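Polyketide biosynthesis 3-hydroxy-3-methylglutaryl-ACP synthase PksG (PDB 4YXT) catalyses the aldol condensation of an acetyl group carried by an acyl carrier protein with a beta-ketothioester polyketide intermediate during bacillaene biosynthesis. Local coordinates at residues Y240-P252 with T282-N296. The protein carries 1 engineered substitution. Sequence-based numbering, arbitrary orientation.
Sequences YQDTFQYLAYHTP and TRVKPGLNYCQRVGN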
ATOM      1  N   TYR A 240     -14.202  12.290  25.600  1.00 26.50           N
ATOM      2  CA  TYR A 240     -14.023  10.866  25.445  1.00 27.39           C
ATOM      3  C   TYR A 240     -15.212  10.051  26.035  1.00 29.86           C
ATOM      4  O   TYR A 240     -15.501   8.957  25.581  1.00 25.45           O
ATOM      5  CB  TYR A 240     -12.739  10.460  26.124  1.00 27.49           C
ATOM      6  CG  TYR A 240     -12.191   9.132  25.701  1.00 29.13           C
ATOM      7  CD1 TYR A 240     -11.570   8.968  24.457  1.00 32.46           C
ATOM      8  CD2 TYR A 240     -12.249   8.047  26.526  1.00 30.54           C
ATOM      9  CE1 TYR A 240     -11.015   7.738  24.071  1.00 29.30           C
ATOM     10  CE2 TYR A 240     -11.709   6.815  26.141  1.00 30.84           C
ATOM     11  CZ  TYR A 240     -11.107   6.658  24.917  1.00 29.41           C
ATOM     12  OH  TYR A 240     -10.581   5.393  24.584  1.00 30.40           O
ATOM     13  N   GLN A 241     -15.885  10.599  27.043  1.00 30.91           N
ATOM     14  CA  GLN A 241     -17.091   9.965  27.583  1.00 34.16           C
ATOM     15  C   GLN A 241     -18.339  10.325  26.816  1.00 30.43           C
ATOM     16  O   GLN A 241     -19.096   9.442  26.456  1.00 32.81           O
ATOM     17  CB  GLN A 241     -17.327  10.332  29.057  1.00 40.13           C
ATOM     18  CG  GLN A 241     -16.400   9.678  30.075  1.00 41.29           C
ATOM     19  CD  GLN A 241     -16.944   9.826  31.487  1.00 47.76           C
ATOM     20  OE1 GLN A 241     -16.472  10.656  32.282  1.00 46.79           O
ATOM     21  NE2 GLN A 241     -17.980   9.048  31.793  1.00 50.73           N
ATOM     22  N   ASP A 242     -18.563  11.606  26.581  1.00 30.30           N
ATOM     23  CA  ASP A 242     -19.869  12.103  26.114  1.00 31.73           C
ATOM     24  C   ASP A 242     -20.130  11.921  24.625  1.00 30.50           C
ATOM     25  O   ASP A 242     -21.244  11.572  24.241  1.00 30.96           O
ATOM     26  CB  ASP A 242     -20.056  13.596  26.451  1.00 32.89           C
ATOM     27  CG  ASP A 242     -19.955  13.907  27.942  1.00 38.74           C
ATOM     28  OD1 ASP A 242     -20.155  13.003  28.804  1.00 45.34           O
ATOM     29  OD2 ASP A 242     -19.670  15.092  28.261  1.00 40.62           O
ATOM     30  N   THR A 243     -19.098  12.127  23.798  1.00 30.45           N
ATOM     31  CA  THR A 243     -19.231  12.186  22.328  1.00 27.88           C
ATOM     32  C   THR A 243     -19.544  10.858  21.650  1.00 27.22           C
ATOM     33  O   THR A 243     -20.187  10.809  20.572  1.00 26.54           O
ATOM     34  CB  THR A 243     -17.918  12.742  21.720  1.00 27.67           C
ATOM     35  OG1 THR A 243     -17.548  13.921  22.440  1.00 29.74           O
ATOM     36  CG2 THR A 243     -18.052  13.076  20.254  1.00 26.52           C
ATOM     37  N   PHE A 244     -19.075   9.784  22.276  1.00 24.73           N
ATOM     38  CA  PHE A 244     -19.058   8.461  21.689  1.00 24.70           C
ATOM     39  C   PHE A 244     -19.912   7.524  22.535  1.00 23.51           C
ATOM     40  O   PHE A 244     -19.650   7.367  23.720  1.00 24.92           O
ATOM     41  CB  PHE A 244     -17.607   7.930  21.620  1.00 25.02           C
ATOM     42  CG  PHE A 244     -16.617   8.959  21.123  1.00 26.12           C
ATOM     43  CD1 PHE A 244     -16.566   9.297  19.768  1.00 23.71           C
ATOM     44  CD2 PHE A 244     -15.800   9.622  22.006  1.00 23.41           C
ATOM     45  CE1 PHE A 244     -15.714  10.255  19.313  1.00 23.59           C
ATOM     46  CE2 PHE A 244     -14.930  10.579  21.560  1.00 24.36           C
ATOM     47  CZ  PHE A 244     -14.880  10.900  20.209  1.00 25.91           C
ATOM     48  N   GLN A 245     -20.901   6.902  21.909  1.00 23.28           N
ATOM     49  CA  GLN A 245     -21.744   5.919  22.591  1.00 24.21           C
ATOM     50  C   GLN A 245     -21.081   4.552  22.620  1.00 23.85           C
ATOM     51  O   GLN A 245     -21.400   3.774  23.485  1.00 24.24           O
ATOM     52  CB  GLN A 245     -23.077   5.812  21.913  1.00 25.17           C
ATOM     53  CG  GLN A 245     -23.972   7.038  22.188  1.00 28.58           C
ATOM     54  CD  GLN A 245     -23.600   8.264  21.385  1.00 34.09           C
ATOM     55  OE1 GLN A 245     -23.388   8.190  20.162  1.00 35.33           O
ATOM     56  NE2 GLN A 245     -23.571   9.427  22.059  1.00 37.73           N
ATOM     57  N   TYR A 246     -20.200   4.242  21.663  1.00 21.20           N
ATOM     58  CA  TYR A 246     -19.385   2.994  21.711  1.00 19.41           C
ATOM     59  C   TYR A 246     -17.977   3.325  21.301  1.00 20.08           C
ATOM     60  O   TYR A 246     -17.732   4.393  20.699  1.00 19.76           O
ATOM     61  CB  TYR A 246     -19.937   1.967  20.763  1.00 20.11           C
ATOM     62  CG  TYR A 246     -21.351   1.509  21.093  1.00 23.64           C
ATOM     63  CD1 TYR A 246     -21.566   0.523  22.058  1.00 21.57           C
ATOM     64  CD2 TYR A 246     -22.469   2.088  20.464  1.00 24.34           C
ATOM     65  CE1 TYR A 246     -22.829   0.085  22.376  1.00 24.64           C
ATOM     66  CE2 TYR A 246     -23.743   1.652  20.771  1.00 26.42           C
ATOM     67  CZ  TYR A 246     -23.910   0.655  21.741  1.00 27.08           C
ATOM     68  OH  TYR A 246     -25.121   0.187  22.072  1.00 28.28           O
ATOM     69  N   LEU A 247     -17.051   2.392  21.568  1.00 20.57           N
ATOM     70  CA  LEU A 247     -15.680   2.592  21.237  1.00 21.79           C
ATOM     71  C   LEU A 247     -15.228   1.312  20.653  1.00 22.28           C
ATOM     72  O   LEU A 247     -15.586   0.221  21.137  1.00 22.29           O
ATOM     73  CB  LEU A 247     -14.828   2.971  22.482  1.00 23.19           C
ATOM     74  CG  LEU A 247     -15.031   4.395  23.017  1.00 23.45           C
ATOM     75  CD1 LEU A 247     -14.434   4.525  24.422  1.00 25.55           C
ATOM     76  CD2 LEU A 247     -14.327   5.397  22.121  1.00 24.44           C
ATOM     77  N   ALA A 248     -14.445   1.417  19.584  1.00 20.05           N
ATOM     78  CA  ALA A 248     -13.906   0.218  19.009  1.00 20.26           C
ATOM     79  C   ALA A 248     -12.450   0.395  18.950  1.00 20.89           C
ATOM     80  O   ALA A 248     -11.962   1.488  18.659  1.00 20.97           O
ATOM     81  CB  ALA A 248     -14.475  -0.005  17.613  1.00 21.03           C
ATOM     82  N   TYR A 249     -11.704  -0.662  19.216  1.00 21.68           N
ATOM     83  CA  TYR A 249     -10.275  -0.504  19.201  1.00 22.07           C
ATOM     84  C   TYR A 249      -9.640  -1.648  18.379  1.00 24.08           C
ATOM     85  O   TYR A 249     -10.249  -2.740  18.234  1.00 21.19           O
ATOM     86  CB  TYR A 249      -9.687  -0.628  20.590  1.00 22.47           C
ATOM     87  CG  TYR A 249     -10.161   0.271  21.633  1.00 24.72           C
ATOM     88  CD1 TYR A 249      -9.349   1.328  22.102  1.00 25.70           C
ATOM     89  CD2 TYR A 249     -11.390   0.065  22.226  1.00 26.43           C
ATOM     90  CE1 TYR A 249      -9.758   2.140  23.137  1.00 26.50           C
ATOM     91  CE2 TYR A 249     -11.836   0.888  23.258  1.00 29.07           C
ATOM     92  CZ  TYR A 249     -11.014   1.913  23.722  1.00 28.51           C
ATOM     93  OH  TYR A 249     -11.477   2.689  24.758  1.00 30.03           O
ATOM     94  N   HIS A 250      -8.400  -1.406  17.929  1.00 20.82           N
ATOM     95  CA  HIS A 250      -7.571  -2.474  17.431  1.00 23.18           C
ATOM     96  C   HIS A 250      -7.419  -3.493  18.560  1.00 25.67           C
ATOM     97  O   HIS A 250      -6.925  -3.141  19.653  1.00 22.56           O
ATOM     98  CB  HIS A 250      -6.190  -2.005  17.048  1.00 22.00           C
ATOM     99  CG  HIS A 250      -5.300  -3.138  16.682  1.00 20.67           C
ATOM    100  ND1 HIS A 250      -5.613  -3.993  15.668  1.00 21.85           N
ATOM    101  CD2 HIS A 250      -4.121  -3.566  17.189  1.00 22.75           C
ATOM    102  CE1 HIS A 250      -4.703  -4.947  15.600  1.00 21.98           C
ATOM    103  NE2 HIS A 250      -3.776  -4.700  16.504  1.00 22.58           N
ATOM    104  N   THR A 251      -7.861  -4.724  18.283  1.00 25.63           N
ATOM    105  CA  THR A 251      -8.007  -5.778  19.290  1.00 26.56           C
ATOM    106  C   THR A 251      -7.059  -6.962  18.987  1.00 26.83           C
ATOM    107  O   THR A 251      -7.436  -7.918  18.288  1.00 29.91           O
ATOM    108  CB  THR A 251      -9.475  -6.261  19.361  1.00 27.67           C
ATOM    109  OG1 THR A 251     -10.354  -5.129  19.463  1.00 27.74           O
ATOM    110  CG2 THR A 251      -9.716  -7.149  20.565  1.00 29.42           C
ATOM    111  N   PRO A 252      -5.823  -6.909  19.505  1.00 27.68           N
ATOM    112  CA  PRO A 252      -4.962  -8.076  19.356  1.00 29.92           C
ATOM    113  C   PRO A 252      -5.339  -9.173  20.347  1.00 33.35           C
ATOM    114  O   PRO A 252      -5.140 -10.354  20.069  1.00 38.42           O
ATOM    115  CB  PRO A 252      -3.566  -7.536  19.634  1.00 30.71           C
ATOM    116  CG  PRO A 252      -3.748  -6.318  20.460  1.00 29.40           C
ATOM    117  CD  PRO A 252      -5.136  -5.791  20.177  1.00 27.60           C
ATOM    118  N   THR A 282     -20.984  -1.072  28.832  1.00 28.96           N
ATOM    119  CA  THR A 282     -21.794  -0.352  27.869  1.00 28.46           C
ATOM    120  C   THR A 282     -21.115  -0.165  26.484  1.00 28.04           C
ATOM    121  O   THR A 282     -21.681  -0.528  25.460  1.00 27.26           O
ATOM    122  CB  THR A 282     -22.108   1.013  28.447  1.00 28.60           C
ATOM    123  OG1 THR A 282     -22.741   0.814  29.700  1.00 30.55           O
ATOM    124  CG2 THR A 282     -23.035   1.769  27.575  1.00 31.82           C
ATOM    125  N   ARG A 283     -19.895   0.371  26.470  1.00 24.52           N
ATOM    126  CA  ARG A 283     -19.352   0.967  25.272  1.00 22.61           C
ATOM    127  C   ARG A 283     -18.333   0.180  24.548  1.00 22.47           C
ATOM    128  O   ARG A 283     -17.993   0.522  23.429  1.00 21.42           O
ATOM    129  CB  ARG A 283     -18.697   2.279  25.646  1.00 24.02           C
ATOM    130  CG  ARG A 283     -19.694   3.305  26.089  1.00 23.96           C
ATOM    131  CD  ARG A 283     -19.129   4.667  25.838  1.00 26.60           C
ATOM    132  NE  ARG A 283     -17.886   4.899  26.542  1.00 24.63           N
ATOM    133  CZ  ARG A 283     -17.147   5.981  26.365  1.00 26.42           C
ATOM    134  NH1 ARG A 283     -17.507   6.933  25.479  1.00 27.14           N
ATOM    135  NH2 ARG A 283     -16.064   6.127  27.089  1.00 24.67           N
ATOM    136  N   VAL A 284     -17.779  -0.833  25.202  1.00 22.42           N
ATOM    137  CA  VAL A 284     -16.594  -1.496  24.715  1.00 22.64           C
ATOM    138  C   VAL A 284     -16.786  -2.984  24.510  1.00 21.92           C
ATOM    139  O   VAL A 284     -16.395  -3.555  23.457  1.00 19.26           O
ATOM    140  CB  VAL A 284     -15.435  -1.267  25.690  1.00 23.76           C
ATOM    141  CG1 VAL A 284     -14.147  -1.842  25.148  1.00 24.51           C
ATOM    142  CG2 VAL A 284     -15.280   0.222  25.986  1.00 26.08           C
ATOM    143  N   LYS A 285     -17.407  -3.621  25.489  1.00 22.64           N
ATOM    144  CA  LYS A 285     -17.618  -5.057  25.447  1.00 26.38           C
ATOM    145  C   LYS A 285     -18.416  -5.504  24.214  1.00 23.30           C
ATOM    146  O   LYS A 285     -18.112  -6.519  23.681  1.00 23.11           O
ATOM    147  CB  LYS A 285     -18.290  -5.558  26.736  1.00 30.03           C
ATOM    148  CG  LYS A 285     -18.836  -6.976  26.647  1.00 32.80           C
ATOM    149  CD  LYS A 285     -19.211  -7.527  28.016  1.00 37.61           C
ATOM    150  CE  LYS A 285     -19.312  -9.066  28.020  1.00 37.82           C
ATOM    151  NZ  LYS A 285     -20.531  -9.533  27.285  1.00 40.21           N
ATOM    152  N   PRO A 286     -19.430  -4.758  23.758  1.00 24.02           N
ATOM    153  CA  PRO A 286     -20.015  -5.257  22.479  1.00 26.92           C
ATOM    154  C   PRO A 286     -18.977  -5.518  21.309  1.00 29.06           C
ATOM    155  O   PRO A 286     -19.016  -6.583  20.616  1.00 29.65           O
ATOM    156  CB  PRO A 286     -21.020  -4.165  22.128  1.00 26.78           C
ATOM    157  CG  PRO A 286     -21.454  -3.640  23.492  1.00 25.01           C
ATOM    158  CD  PRO A 286     -20.201  -3.642  24.311  1.00 24.37           C
ATOM    159  N   GLY A 287     -18.025  -4.599  21.161  1.00 27.13           N
ATOM    160  CA  GLY A 287     -17.024  -4.697  20.109  1.00 25.34           C
ATOM    161  C   GLY A 287     -16.100  -5.882  20.213  1.00 26.63           C
ATOM    162  O   GLY A 287     -15.578  -6.298  19.205  1.00 22.73           O
ATOM    163  N   LEU A 288     -15.944  -6.468  21.414  1.00 28.29           N
ATOM    164  CA  LEU A 288     -14.982  -7.570  21.619  1.00 30.76           C
ATOM    165  C   LEU A 288     -15.537  -8.942  21.305  1.00 28.98           C
ATOM    166  O   LEU A 288     -14.776  -9.897  21.207  1.00 28.36           O
ATOM    167  CB  LEU A 288     -14.466  -7.597  23.077  1.00 35.88           C
ATOM    168  CG  LEU A 288     -13.421  -6.563  23.508  1.00 40.38           C
ATOM    169  CD1 LEU A 288     -14.011  -5.169  23.424  1.00 46.17           C
ATOM    170  CD2 LEU A 288     -12.987  -6.822  24.933  1.00 41.49           C
ATOM    171  N   ASN A 289     -16.855  -9.051  21.185  1.00 26.79           N
ATOM    172  CA  ASN A 289     -17.494 -10.326  20.937  1.00 25.32           C
ATOM    173  C   ASN A 289     -16.883 -11.148  19.795  1.00 26.21           C
ATOM    174  O   ASN A 289     -16.432 -12.292  20.024  1.00 26.64           O
ATOM    175  CB  ASN A 289     -18.975 -10.108  20.698  1.00 28.83           C
ATOM    176  CG  ASN A 289     -19.768 -11.412  20.658  1.00 29.68           C
ATOM    177  OD1 ASN A 289     -19.580 -12.259  19.812  1.00 26.90           O
ATOM    178  ND2 ASN A 289     -20.674 -11.542  21.581  1.00 35.43           N
ATOM    179  N   TYR A 290     -16.807 -10.598  18.576  1.00 25.80           N
ATOM    180  CA  TYR A 290     -16.267 -11.403  17.445  1.00 25.78           C
ATOM    181  C   TYR A 290     -14.750 -11.578  17.527  1.00 24.00           C
ATOM    182  O   TYR A 290     -14.167 -12.592  17.131  1.00 20.32           O
ATOM    183  CB  TYR A 290     -16.627 -10.777  16.099  1.00 25.49           C
ATOM    184  CG  TYR A 290     -18.071 -10.677  15.825  1.00 28.88           C
ATOM    185  CD1 TYR A 290     -18.990 -11.533  16.445  1.00 30.91           C
ATOM    186  CD2 TYR A 290     -18.551  -9.732  14.943  1.00 30.23           C
ATOM    187  CE1 TYR A 290     -20.332 -11.438  16.192  1.00 33.83           C
ATOM    188  CE2 TYR A 290     -19.912  -9.626  14.678  1.00 31.28           C
ATOM    189  CZ  TYR A 290     -20.811 -10.478  15.292  1.00 34.26           C
ATOM    190  OH  TYR A 290     -22.190 -10.359  15.040  1.00 31.15           O
ATOM    191  N   CYS A 291     -14.105 -10.559  18.041  1.00 24.32           N
ATOM    192  CA  CYS A 291     -12.671 -10.619  18.202  1.00 24.97           C
ATOM    193  C   CYS A 291     -12.268 -11.820  19.033  1.00 24.42           C
ATOM    194  O   CYS A 291     -11.311 -12.489  18.707  1.00 23.33           O
ATOM    195  CB  CYS A 291     -12.169  -9.301  18.826  1.00 27.02           C
ATOM    196  SG  CYS A 291     -12.407  -7.915  17.678  1.00 29.96           S
ATOM    197  N   GLN A 292     -13.031 -12.106  20.077  1.00 23.58           N
ATOM    198  CA  GLN A 292     -12.777 -13.260  20.906  1.00 27.21           C
ATOM    199  C   GLN A 292     -12.952 -14.594  20.215  1.00 26.15           C
ATOM    200  O   GLN A 292     -12.563 -15.596  20.782  1.00 26.95           O
ATOM    201  CB  GLN A 292     -13.770 -13.309  22.051  1.00 31.13           C
ATOM    202  CG  GLN A 292     -13.642 -12.183  23.047  1.00 38.71           C
ATOM    203  CD  GLN A 292     -14.495 -12.477  24.248  1.00 44.77           C
ATOM    204  OE1 GLN A 292     -14.107 -13.278  25.099  1.00 52.87           O
ATOM    205  NE2 GLN A 292     -15.685 -11.888  24.295  1.00 44.76           N
ATOM    206  N   ARG A 293     -13.579 -14.625  19.046  1.00 23.10           N
ATOM    207  CA  ARG A 293     -13.855 -15.876  18.375  1.00 24.25           C
ATOM    208  C   ARG A 293     -12.985 -16.105  17.160  1.00 26.21           C
ATOM    209  O   ARG A 293     -12.847 -17.246  16.672  1.00 23.07           O
ATOM    210  CB  ARG A 293     -15.336 -15.955  18.033  1.00 24.16           C
ATOM    211  CG  ARG A 293     -16.267 -15.829  19.226  1.00 25.21           C
ATOM    212  CD  ARG A 293     -17.759 -15.935  18.835  1.00 25.80           C
ATOM    213  NE  ARG A 293     -17.974 -17.246  18.253  1.00 24.84           N
ATOM    214  CZ  ARG A 293     -19.065 -17.658  17.659  1.00 23.66           C
ATOM    215  NH1 ARG A 293     -20.105 -16.857  17.488  1.00 23.18           N
ATOM    216  NH2 ARG A 293     -19.065 -18.884  17.170  1.00 25.82           N
ATOM    217  N   VAL A 294     -12.328 -15.037  16.717  1.00 26.54           N
ATOM    218  CA  VAL A 294     -11.400 -15.127  15.572  1.00 26.49           C
ATOM    219  C   VAL A 294      -9.896 -15.015  15.894  1.00 23.56           C
ATOM    220  O   VAL A 294      -9.029 -15.649  15.268  1.00 22.77           O
ATOM    221  CB  VAL A 294     -11.822 -14.064  14.529  1.00 27.41           C
ATOM    222  CG1 VAL A 294     -11.168 -14.340  13.194  1.00 29.82           C
ATOM    223  CG2 VAL A 294     -13.327 -14.151  14.323  1.00 30.84           C
ATOM    224  N   GLY A 295      -9.577 -14.220  16.892  1.00 23.32           N
ATOM    225  CA  GLY A 295      -8.184 -13.958  17.204  1.00 26.05           C
ATOM    226  C   GLY A 295      -7.758 -12.585  16.718  1.00 23.81           C
ATOM    227  O   GLY A 295      -8.578 -11.798  16.322  1.00 25.83           O
ATOM    228  N   ASN A 296      -6.478 -12.297  16.854  1.00 23.94           N
ATOM    229  CA  ASN A 296      -5.870 -11.121  16.307  1.00 25.09           C
ATOM    230  C   ASN A 296      -5.753 -11.312  14.797  1.00 25.12           C
ATOM    231  O   ASN A 296      -5.002 -12.167  14.302  1.00 25.31           O
ATOM    232  CB  ASN A 296      -4.461 -10.887  16.892  1.00 24.44           C
ATOM    233  CG  ASN A 296      -3.732  -9.727  16.218  1.00 25.85           C
ATOM    234  OD1 ASN A 296      -4.338  -8.789  15.671  1.00 19.38           O
ATOM    235  ND2 ASN A 296      -2.414  -9.804  16.237  1.00 27.17           N
TER
HETATM  236  O   HOH W   1     -15.328  -2.343  21.503  1.00 24.78           O
HETATM  237  O   HOH W   2      -8.636  -9.368  16.226  1.00 32.77           O
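R283 NH1 is gripped by two backbone carbonyls of the turn that leads into strand 246-249. It donates to F244 O at 2.8 Å, with an N-H...O angle of 155°. Its second bond, to Y240 O at 2.9 Å, is about as straight, at 160°. Both acceptors lie almost in the guanidinium plane, and NH1 meets Y240 O in that carbonyl's own plane, on a lone pair, whereas it stands tilted from the plane of the F244 carbonyl. With CG beside the backbone N and a bend at chi3 (-59°), the arginine chain passes Q245 O and brings its flat end into the turn. L247 runs alongside R283, pointing the same way, and lays CD1 over one guanidinium face, 3.6 Å from R283 CZ; D279 of the same helix forms a salt bridge with R283 NE. The group is thus held both at its edge and over a face.

The backbones join where helix 273-283 ends: L247 N donates to R283 O at 2.8 Å, and Y246 CA adds a CH...O contact to the same oxygen. Beyond it, P286 CG packs against Y246 CE1 and V284 CG1 against Y249 CE2. Farther along, T251 sets CG2 against C291 CB at 3.7 Å while its OG1 bonds to Y249 O. A water donates to T251 O at 2.8 Å. N296 CB approaches P252 O, and N296 OD1, bonded to M298 N, lies 3.9 Å from H250 CE1.

Strand 246-249 pairs in parallel with strand 319-327 as an outermost strand of the sheet within this chain, so the contact ties it to the end of helix 273-283 and to the short helices 285-288 and 291-294 in the thiolase-like fold. Its far end reaches the active site: H250, the probable proton donor/acceptor, has its side chain about 4 Å from that of C114, the probable acyl-thioester nucleophile, as in HMG-CoA synthases.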